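Local coordinates for protein GH26C (Muricauda sp. MAR_2010_75, PDB 6Q78) that probably hydrolyses internal beta-1,4-mannosidic linkages of mannans, as a family 26 glycoside hydrolase, at residues A[220-225]-A[265-270]; A[291-296]-A[328-333]. All blocks are in the same frame, centred on the assembly; numbering follows the deposited sequence.

Interaction 1 (A[220-225]-A[265-270]); sequences IIFRPF and MLFAFS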
ATOM      1  N   ILE A 220      -5.880   7.837   5.453  1.00  7.40           N
ATOM      2  CA  ILE A 220      -4.793   7.016   4.950  1.00  8.51           C
ATOM      3  C   ILE A 220      -5.213   5.558   4.905  1.00  8.04           C
ATOM      4  O   ILE A 220      -6.001   5.084   5.735  1.00  8.40           O
ATOM      5  CB  ILE A 220      -3.491   7.194   5.746  1.00  9.98           C
ATOM      6  CG1 ILE A 220      -3.636   6.694   7.166  1.00  9.28           C
ATOM      7  CG2 ILE A 220      -2.962   8.665   5.690  1.00  9.46           C
ATOM      8  CD1 ILE A 220      -2.290   6.471   7.833  1.00 11.15           C
ATOM      9  N   ILE A 221      -4.652   4.842   3.939  1.00  7.61           N
ATOM     10  CA  ILE A 221      -4.781   3.386   3.879  1.00  6.71           C
ATOM     11  C   ILE A 221      -3.572   2.793   4.579  1.00  7.30           C
ATOM     12  O   ILE A 221      -2.435   3.082   4.213  1.00  9.58           O
ATOM     13  CB  ILE A 221      -4.852   2.917   2.422  1.00  6.59           C
ATOM     14  CG1 ILE A 221      -6.079   3.533   1.711  1.00  8.13           C
ATOM     15  CG2 ILE A 221      -4.819   1.383   2.369  1.00  6.85           C
ATOM     16  CD1 ILE A 221      -6.067   3.344   0.242  1.00 11.22           C
ATOM     17  N   PHE A 222      -3.811   2.018   5.624  1.00  7.08           N
ATOM     18  CA  PHE A 222      -2.749   1.410   6.416  1.00  5.88           C
ATOM     19  C   PHE A 222      -2.670  -0.077   6.049  1.00  8.01           C
ATOM     20  O   PHE A 222      -3.681  -0.815   6.131  1.00  7.45           O
ATOM     21  CB  PHE A 222      -3.085   1.607   7.898  1.00  6.04           C
ATOM     22  CG  PHE A 222      -2.084   0.996   8.867  1.00  7.92           C
ATOM     23  CD1 PHE A 222      -2.537   0.295   9.988  1.00  7.02           C
ATOM     24  CD2 PHE A 222      -0.725   1.206   8.728  1.00 11.62           C
ATOM     25  CE1 PHE A 222      -1.639  -0.198  10.935  1.00  9.54           C
ATOM     26  CE2 PHE A 222       0.180   0.663   9.663  1.00 11.17           C
ATOM     27  CZ  PHE A 222      -0.307   0.000  10.761  1.00  7.60           C
ATOM     28  N   ARG A 223      -1.478  -0.500   5.584  1.00  6.87           N
ATOM     29  CA  ARG A 223      -1.232  -1.845   5.037  1.00  6.04           C
ATOM     30  C   ARG A 223      -0.128  -2.523   5.833  1.00  6.09           C
ATOM     31  O   ARG A 223       1.012  -2.583   5.363  1.00  8.33           O
ATOM     32  CB  ARG A 223      -0.845  -1.729   3.554  1.00  7.70           C
ATOM     33  CG  ARG A 223      -0.725  -3.057   2.818  1.00  7.58           C
ATOM     34  CD  ARG A 223      -0.541  -2.806   1.325  1.00  6.81           C
ATOM     35  NE  ARG A 223       0.753  -2.190   1.022  1.00  8.40           N
ATOM     36  CZ  ARG A 223       1.847  -2.866   0.661  1.00  6.94           C
ATOM     37  NH1 ARG A 223       1.856  -4.194   0.564  1.00  8.85           N
ATOM     38  NH2 ARG A 223       2.952  -2.205   0.361  1.00  9.73           N
ATOM     39  N   PRO A 224      -0.413  -3.027   7.038  1.00  6.37           N
ATOM     40  CA  PRO A 224       0.647  -3.553   7.911  1.00  6.61           C
ATOM     41  C   PRO A 224       0.908  -5.035   7.658  1.00  9.97           C
ATOM     42  O   PRO A 224       0.061  -5.764   7.114  1.00  8.79           O
ATOM     43  CB  PRO A 224       0.038  -3.403   9.310  1.00  8.25           C
ATOM     44  CG  PRO A 224      -1.455  -3.632   9.051  1.00  9.62           C
ATOM     45  CD  PRO A 224      -1.726  -2.937   7.707  1.00  6.72           C
ATOM     46  N   PHE A 225       2.108  -5.470   8.076  1.00  6.89           N
ATOM     47  CA  PHE A 225       2.443  -6.911   8.099  1.00  8.71           C
ATOM     48  C   PHE A 225       2.207  -7.547   6.735  1.00  7.29           C
ATOM     49  O   PHE A 225       1.653  -8.640   6.594  1.00  7.61           O
ATOM     50  CB  PHE A 225       1.722  -7.640   9.260  1.00  8.33           C
ATOM     51  CG  PHE A 225       1.939  -6.951  10.586  1.00  8.06           C
ATOM     52  CD1 PHE A 225       3.223  -6.912  11.120  1.00  7.43           C
ATOM     53  CD2 PHE A 225       0.901  -6.315  11.262  1.00  7.92           C
ATOM     54  CE1 PHE A 225       3.471  -6.243  12.309  1.00  9.50           C
ATOM     55  CE2 PHE A 225       1.128  -5.652  12.456  1.00  9.57           C
ATOM     56  CZ  PHE A 225       2.424  -5.634  12.984  1.00  8.28           C
ATOM     57  N   MET A 265      -8.550   6.112   8.907  1.00  9.62           N
ATOM     58  CA  MET A 265      -7.772   4.969   8.425  1.00  8.98           C
ATOM     59  C   MET A 265      -8.686   3.939   7.772  1.00 10.01           C
ATOM     60  O   MET A 265      -9.726   3.562   8.333  1.00 12.35           O
ATOM     61  CB  MET A 265      -7.058   4.304   9.613  1.00 12.21           C
ATOM     62  CG  MET A 265      -5.874   3.449   9.277  1.00 20.66           C
ATOM     63  SD  MET A 265      -4.987   3.091  10.833  1.00 12.88           S
ATOM     64  CE  MET A 265      -3.568   4.168  10.752  1.00 13.24           C
ATOM     65  N   LEU A 266      -8.284   3.472   6.597  1.00  8.72           N
ATOM     66  CA  LEU A 266      -8.780   2.238   5.991  1.00  7.89           C
ATOM     67  C   LEU A 266      -7.667   1.205   6.151  1.00  8.24           C
ATOM     68  O   LEU A 266      -6.486   1.556   6.270  1.00 10.47           O
ATOM     69  CB  LEU A 266      -9.025   2.452   4.497  1.00  8.86           C
ATOM     70  CG  LEU A 266     -10.058   3.514   4.084  1.00 10.68           C
ATOM     71  CD1 LEU A 266     -10.236   3.517   2.558  1.00 10.48           C
ATOM     72  CD2 LEU A 266     -11.425   3.194   4.726  1.00 11.12           C
ATOM     73  N   PHE A 267      -8.044  -0.075   6.194  1.00  8.23           N
ATOM     74  CA  PHE A 267      -7.102  -1.159   6.474  1.00  8.50           C
ATOM     75  C   PHE A 267      -6.953  -2.082   5.273  1.00 10.15           C
ATOM     76  O   PHE A 267      -7.957  -2.582   4.741  1.00 10.88           O
ATOM     77  CB  PHE A 267      -7.581  -1.968   7.694  1.00  8.36           C
ATOM     78  CG  PHE A 267      -7.638  -1.152   8.944  1.00  8.86           C
ATOM     79  CD1 PHE A 267      -6.511  -1.009   9.747  1.00 10.80           C
ATOM     80  CD2 PHE A 267      -8.794  -0.480   9.292  1.00 11.02           C
ATOM     81  CE1 PHE A 267      -6.536  -0.204  10.902  1.00  9.88           C
ATOM     82  CE2 PHE A 267      -8.839   0.308  10.438  1.00 11.14           C
ATOM     83  CZ  PHE A 267      -7.701   0.429  11.235  1.00 10.56           C
ATOM     84  N   ALA A 268      -5.702  -2.328   4.869  1.00  7.74           N
ATOM     85  CA  ALA A 268      -5.382  -3.114   3.678  1.00  8.63           C
ATOM     86  C   ALA A 268      -4.581  -4.356   4.052  1.00  8.62           C
ATOM     87  O   ALA A 268      -3.558  -4.261   4.724  1.00  8.98           O
ATOM     88  CB  ALA A 268      -4.557  -2.251   2.700  1.00  8.00           C
ATOM     89  N   PHE A 269      -5.034  -5.507   3.559  1.00  7.78           N
ATOM     90  CA  PHE A 269      -4.434  -6.819   3.765  1.00  7.63           C
ATOM     91  C   PHE A 269      -3.739  -7.207   2.467  1.00  9.02           C
ATOM     92  O   PHE A 269      -4.379  -7.210   1.407  1.00 11.53           O
ATOM     93  CB  PHE A 269      -5.598  -7.801   4.019  1.00  8.15           C
ATOM     94  CG  PHE A 269      -5.220  -9.271   4.069  1.00  8.58           C
ATOM     95  CD1 PHE A 269      -4.676  -9.823   5.236  1.00 10.05           C
ATOM     96  CD2 PHE A 269      -5.511 -10.115   2.999  1.00 11.71           C
ATOM     97  CE1 PHE A 269      -4.380 -11.197   5.310  1.00  9.83           C
ATOM     98  CE2 PHE A 269      -5.211 -11.489   3.071  1.00 12.37           C
ATOM     99  CZ  PHE A 269      -4.637 -12.022   4.220  1.00 11.07           C
ATOM    100  N   SER A 270      -2.469  -7.593   2.525  1.00  7.64           N
ATOM    101  CA  SER A 270      -1.768  -7.912   1.274  1.00 10.16           C
ATOM    102  C   SER A 270      -0.663  -8.935   1.442  1.00  9.06           C
ATOM    103  O   SER A 270       0.445  -8.610   1.898  1.00  9.06           O
ATOM    104  CB  SER A 270      -1.247  -6.662   0.572  1.00 12.31           C
ATOM    105  OG  SER A 270      -0.256  -6.075   1.380  1.00 11.20           O
TER
HETATM  106  O   HOH W   1      -1.128  -5.992   4.703  1.00 17.55           O
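Neighbouring parallel strands of the TIM barrel, 220-223 and 265-269, pair here and carry an arginine-serine bond at their C-terminal ends. Three backbone bonds join them: Leu266 N to Ile220 O, Phe222 N to Leu266 O, nearly straight at 177°, and Ala268 N to Phe222 O. On the sheet face that carries Phe222 and Met265, against helices 193-208 and 242-259, the Met265 chain crosses beside the phenylalanine. Its CG lies 3.6 Å from Phe222 CB, and its SD stands 4.7 Å from the centroid of the Phe222 ring in an oblique Met-aromatic contact. The bend at chi3 (-104°) turns Met265 CE back to within 3.9 Å of Ile220 CD1. Phe267 brings CE1 to the edge of the Phe222 ring, while Pro224 CD covers one face of that ring over its centre. On the barrel-interior face Ile221 CG2 packs on Ala268 CB at 3.7 Å. Further along, Arg223 NH1 donates to Ser270 OG (2.9 Å, 164°), which lies in the guanidinium plane at its edge. Salt bridges from NH2 to Glu335 and from NH1 to Asp297 hold the same group. Shortening Arg223 to an alanine would probably leave Glu335 and Asp297 without their cationic mate and Ser270 OG without this donor. Where the strands part, a water donates to Pro224 O (2.7 Å) and Ala268 O. A bound Tris molecule, probably from the crystallisation liquor, lies about 5 Å from the Arg223 side chain, consistent with a pocket at the C-terminal strand ends, the usual active-site end of a TIM barrel.

Interaction 2 (A[291-296]-A[328-333]); sequences VDIMGM and VKIASL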
ATOM      1  N   VAL A 291     -10.842  -5.842   7.498  1.00 10.05           N
ATOM      2  CA  VAL A 291     -10.126  -5.517   6.266  1.00 10.22           C
ATOM      3  C   VAL A 291     -11.055  -4.693   5.382  1.00  9.50           C
ATOM      4  O   VAL A 291     -12.212  -5.082   5.177  1.00 10.08           O
ATOM      5  CB  VAL A 291      -9.689  -6.792   5.524  1.00 11.37           C
ATOM      6  CG1 VAL A 291      -9.138  -6.419   4.157  1.00 11.24           C
ATOM      7  CG2 VAL A 291      -8.651  -7.566   6.338  1.00 11.31           C
ATOM      8  N   ASP A 292     -10.529  -3.583   4.838  1.00  9.32           N
ATOM      9  CA  ASP A 292     -11.247  -2.762   3.850  1.00 10.27           C
ATOM     10  C   ASP A 292     -10.768  -3.008   2.424  1.00  8.77           C
ATOM     11  O   ASP A 292     -11.566  -2.984   1.474  1.00  9.43           O
ATOM     12  CB  ASP A 292     -11.010  -1.285   4.135  1.00  8.88           C
ATOM     13  CG  ASP A 292     -11.688  -0.807   5.419  1.00 12.36           C
ATOM     14  OD1 ASP A 292     -12.947  -0.976   5.532  1.00 12.99           O
ATOM     15  OD2 ASP A 292     -10.971  -0.254   6.294  1.00 11.40           O
ATOM     16  N   ILE A 293      -9.451  -3.171   2.262  1.00  9.13           N
ATOM     17  CA  ILE A 293      -8.816  -3.340   0.959  1.00  8.07           C
ATOM     18  C   ILE A 293      -8.159  -4.713   0.925  1.00  8.80           C
ATOM     19  O   ILE A 293      -7.355  -5.039   1.805  1.00  9.58           O
ATOM     20  CB  ILE A 293      -7.803  -2.222   0.673  1.00 10.08           C
ATOM     21  CG1 ILE A 293      -8.580  -0.905   0.470  1.00 16.62           C
ATOM     22  CG2 ILE A 293      -6.943  -2.612  -0.564  1.00 10.89           C
ATOM     23  CD1 ILE A 293      -7.888   0.361   0.957  1.00 22.33           C
ATOM     24  N   MET A 294      -8.523  -5.508  -0.064  1.00  9.84           N
ATOM     25  CA  MET A 294      -7.895  -6.803  -0.317  1.00  8.47           C
ATOM     26  C   MET A 294      -6.843  -6.569  -1.380  1.00 11.95           C
ATOM     27  O   MET A 294      -7.169  -6.262  -2.537  1.00 10.65           O
ATOM     28  CB  MET A 294      -8.927  -7.818  -0.812  1.00  9.74           C
ATOM     29  CG  MET A 294      -9.775  -8.352   0.300  1.00 12.93           C
ATOM     30  SD  MET A 294     -11.096  -9.377  -0.339  1.00 16.87           S
ATOM     31  CE  MET A 294     -11.303 -10.436   1.111  1.00 18.05           C
ATOM     32  N   GLY A 295      -5.578  -6.705  -0.994  1.00  9.28           N
ATOM     33  CA  GLY A 295      -4.479  -6.473  -1.901  1.00  8.20           C
ATOM     34  C   GLY A 295      -3.602  -7.704  -2.103  1.00  9.57           C
ATOM     35  O   GLY A 295      -3.807  -8.776  -1.520  1.00  9.96           O
ATOM     36  N   MET A 296      -2.641  -7.537  -3.000  1.00  8.83           N
ATOM     37  CA  MET A 296      -1.514  -8.457  -3.121  1.00  9.80           C
ATOM     38  C   MET A 296      -0.356  -7.675  -3.719  1.00  9.64           C
ATOM     39  O   MET A 296      -0.562  -6.684  -4.434  1.00  9.59           O
ATOM     40  CB  MET A 296      -1.819  -9.674  -4.009  1.00  8.98           C
ATOM     41  CG  MET A 296      -2.030  -9.255  -5.470  1.00  8.79           C
ATOM     42  SD  MET A 296      -2.263 -10.680  -6.560  1.00 13.80           S
ATOM     43  CE  MET A 296      -0.686 -11.571  -6.325  1.00 12.36           C
ATOM     44  N   VAL A 328     -17.662  -7.009  -0.714  1.00 16.81           N
ATOM     45  CA  VAL A 328     -17.784  -5.550  -0.741  1.00 15.84           C
ATOM     46  C   VAL A 328     -16.530  -4.889  -0.178  1.00 17.93           C
ATOM     47  O   VAL A 328     -16.601  -4.055   0.726  1.00 15.17           O
ATOM     48  CB  VAL A 328     -19.082  -5.047  -0.070  1.00 13.41           C
ATOM     49  CG1 VAL A 328     -19.368  -3.636  -0.498  1.00 19.87           C
ATOM     50  CG2 VAL A 328     -20.251  -5.971  -0.428  1.00 22.22           C
ATOM     51  N   LYS A 329     -15.378  -5.283  -0.711  1.00 14.05           N
ATOM     52  CA  LYS A 329     -14.071  -4.705  -0.411  1.00 12.02           C
ATOM     53  C   LYS A 329     -13.550  -4.003  -1.660  1.00 12.33           C
ATOM     54  O   LYS A 329     -14.132  -4.101  -2.742  1.00 11.76           O
ATOM     55  CB  LYS A 329     -13.063  -5.782   0.010  1.00 14.08           C
ATOM     56  CG  LYS A 329     -13.509  -6.673   1.191  1.00 17.64           C
ATOM     57  CD  LYS A 329     -13.912  -5.822   2.367  1.00 17.05           C
ATOM     58  CE  LYS A 329     -14.219  -6.699   3.579  1.00 15.75           C
ATOM     59  NZ  LYS A 329     -14.830  -5.875   4.659  1.00 12.04           N
ATOM     60  N   ILE A 330     -12.427  -3.298  -1.501  1.00 10.71           N
ATOM     61  CA  ILE A 330     -11.706  -2.723  -2.636  1.00  9.17           C
ATOM     62  C   ILE A 330     -10.518  -3.637  -2.927  1.00 10.82           C
ATOM     63  O   ILE A 330      -9.721  -3.936  -2.019  1.00 12.68           O
ATOM     64  CB  ILE A 330     -11.192  -1.321  -2.273  1.00  8.82           C
ATOM     65  CG1 ILE A 330     -12.385  -0.379  -2.026  1.00  9.53           C
ATOM     66  CG2 ILE A 330     -10.300  -0.737  -3.383  1.00 11.23           C
ATOM     67  CD1 ILE A 330     -12.009   0.734  -1.035  1.00 12.30           C
ATOM     68  N   ALA A 331     -10.377  -4.073  -4.187  1.00 11.36           N
ATOM     69  CA  ALA A 331      -9.202  -4.869  -4.537  1.00  9.04           C
ATOM     70  C   ALA A 331      -8.061  -3.977  -5.032  1.00  9.44           C
ATOM     71  O   ALA A 331      -8.281  -2.856  -5.519  1.00 10.95           O
ATOM     72  CB  ALA A 331      -9.555  -5.917  -5.598  1.00 12.80           C
ATOM     73  N   SER A 332      -6.822  -4.486  -4.909  1.00  8.96           N
ATOM     74  CA  SER A 332      -5.670  -3.688  -5.340  1.00  8.99           C
ATOM     75  C   SER A 332      -4.462  -4.567  -5.572  1.00  8.07           C
ATOM     76  O   SER A 332      -4.272  -5.573  -4.884  1.00 11.52           O
ATOM     77  CB  SER A 332      -5.298  -2.599  -4.304  1.00 10.28           C
ATOM     78  OG  SER A 332      -3.993  -2.050  -4.537  1.00 11.72           O
ATOM     79  N   LEU A 333      -3.647  -4.198  -6.571  1.00  9.84           N
ATOM     80  CA  LEU A 333      -2.274  -4.704  -6.663  1.00  8.57           C
ATOM     81  C   LEU A 333      -1.434  -3.671  -5.919  1.00  8.45           C
ATOM     82  O   LEU A 333      -1.013  -2.643  -6.466  1.00  9.27           O
ATOM     83  CB  LEU A 333      -1.859  -4.866  -8.129  1.00  9.93           C
ATOM     84  CG  LEU A 333      -0.421  -5.369  -8.372  1.00  9.15           C
ATOM     85  CD1 LEU A 333      -0.236  -6.788  -7.774  1.00 10.12           C
ATOM     86  CD2 LEU A 333      -0.164  -5.395  -9.914  1.00 10.52           C
TER
HETATM   87  O   HOH W   2     -14.607  -3.068   5.042  1.00 13.67           O
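Lys329 NZ is gripped by three oxygens: Val291 O at 2.8 Å, a water that also lies within hydrogen-bonding distance of Asp292 OD1, and the backbone O of Asp288. It sits where the two strands of a beta-alpha-beta unit of the TIM barrel begin, just before the second; helix 306-327 links these parallel strands, 293-298 and 330-336. The bond to Val291 runs almost straight out from the carbonyl, with a C=O...N angle of 178°. A bend at chi2 (-53°) turns CD and CE of the lysine toward Val291 O, while its CG rests 3.9 Å from Met294 SD. Asp292 OD1 stays 5.3 Å from Lys329 NZ, and the water bridges them; the carboxylate is held by the backbone N of Val58 and of Phe267.

Backbone pairing begins with Ile330 N to Asp292 O and continues with Met294 N to Ile330 O, Ser332 N to Met294 O and Met296 N to Ser332 O. The last three are bent, and the pairing slackens toward Met296. Ile293 lays CG1 obliquely against Ile330 CB (3.8 Å) and puts CG2 near Ser332 CB, all on the barrel-interior face. The opposite face holds Met294, which reaches Val320 and Leu323 of the linking helix. At the far end Leu333 CD1 sits 3.8 Å from Met296 CG and 3.4 Å from Met296 O.

How the interactions relate
From the N terminus, strand 220-223 leads through helix 242-259 to strand 265-269, and interaction 1 closes that loop. Chain 271-290, with helix 278-281, then passes to 291-296; helix 306-327 follows, and interaction 2 closes the next loop at 328-333. The two loops are in series, neither nested nor crossing. Strands 265-269 and 293-298 are neighbours, so the contacts meet directly: Phe267 O lies 2.8 Å from Asp292 N, and Phe269 O lies 2.7 Å from Gly295 N, both probable hydrogen bonds. Inside the barrel, Ile221 CG2 packs on Ile293 CD1 at 3.5 Å. Together they tie four consecutive parallel strands into one arc of the barrel wall.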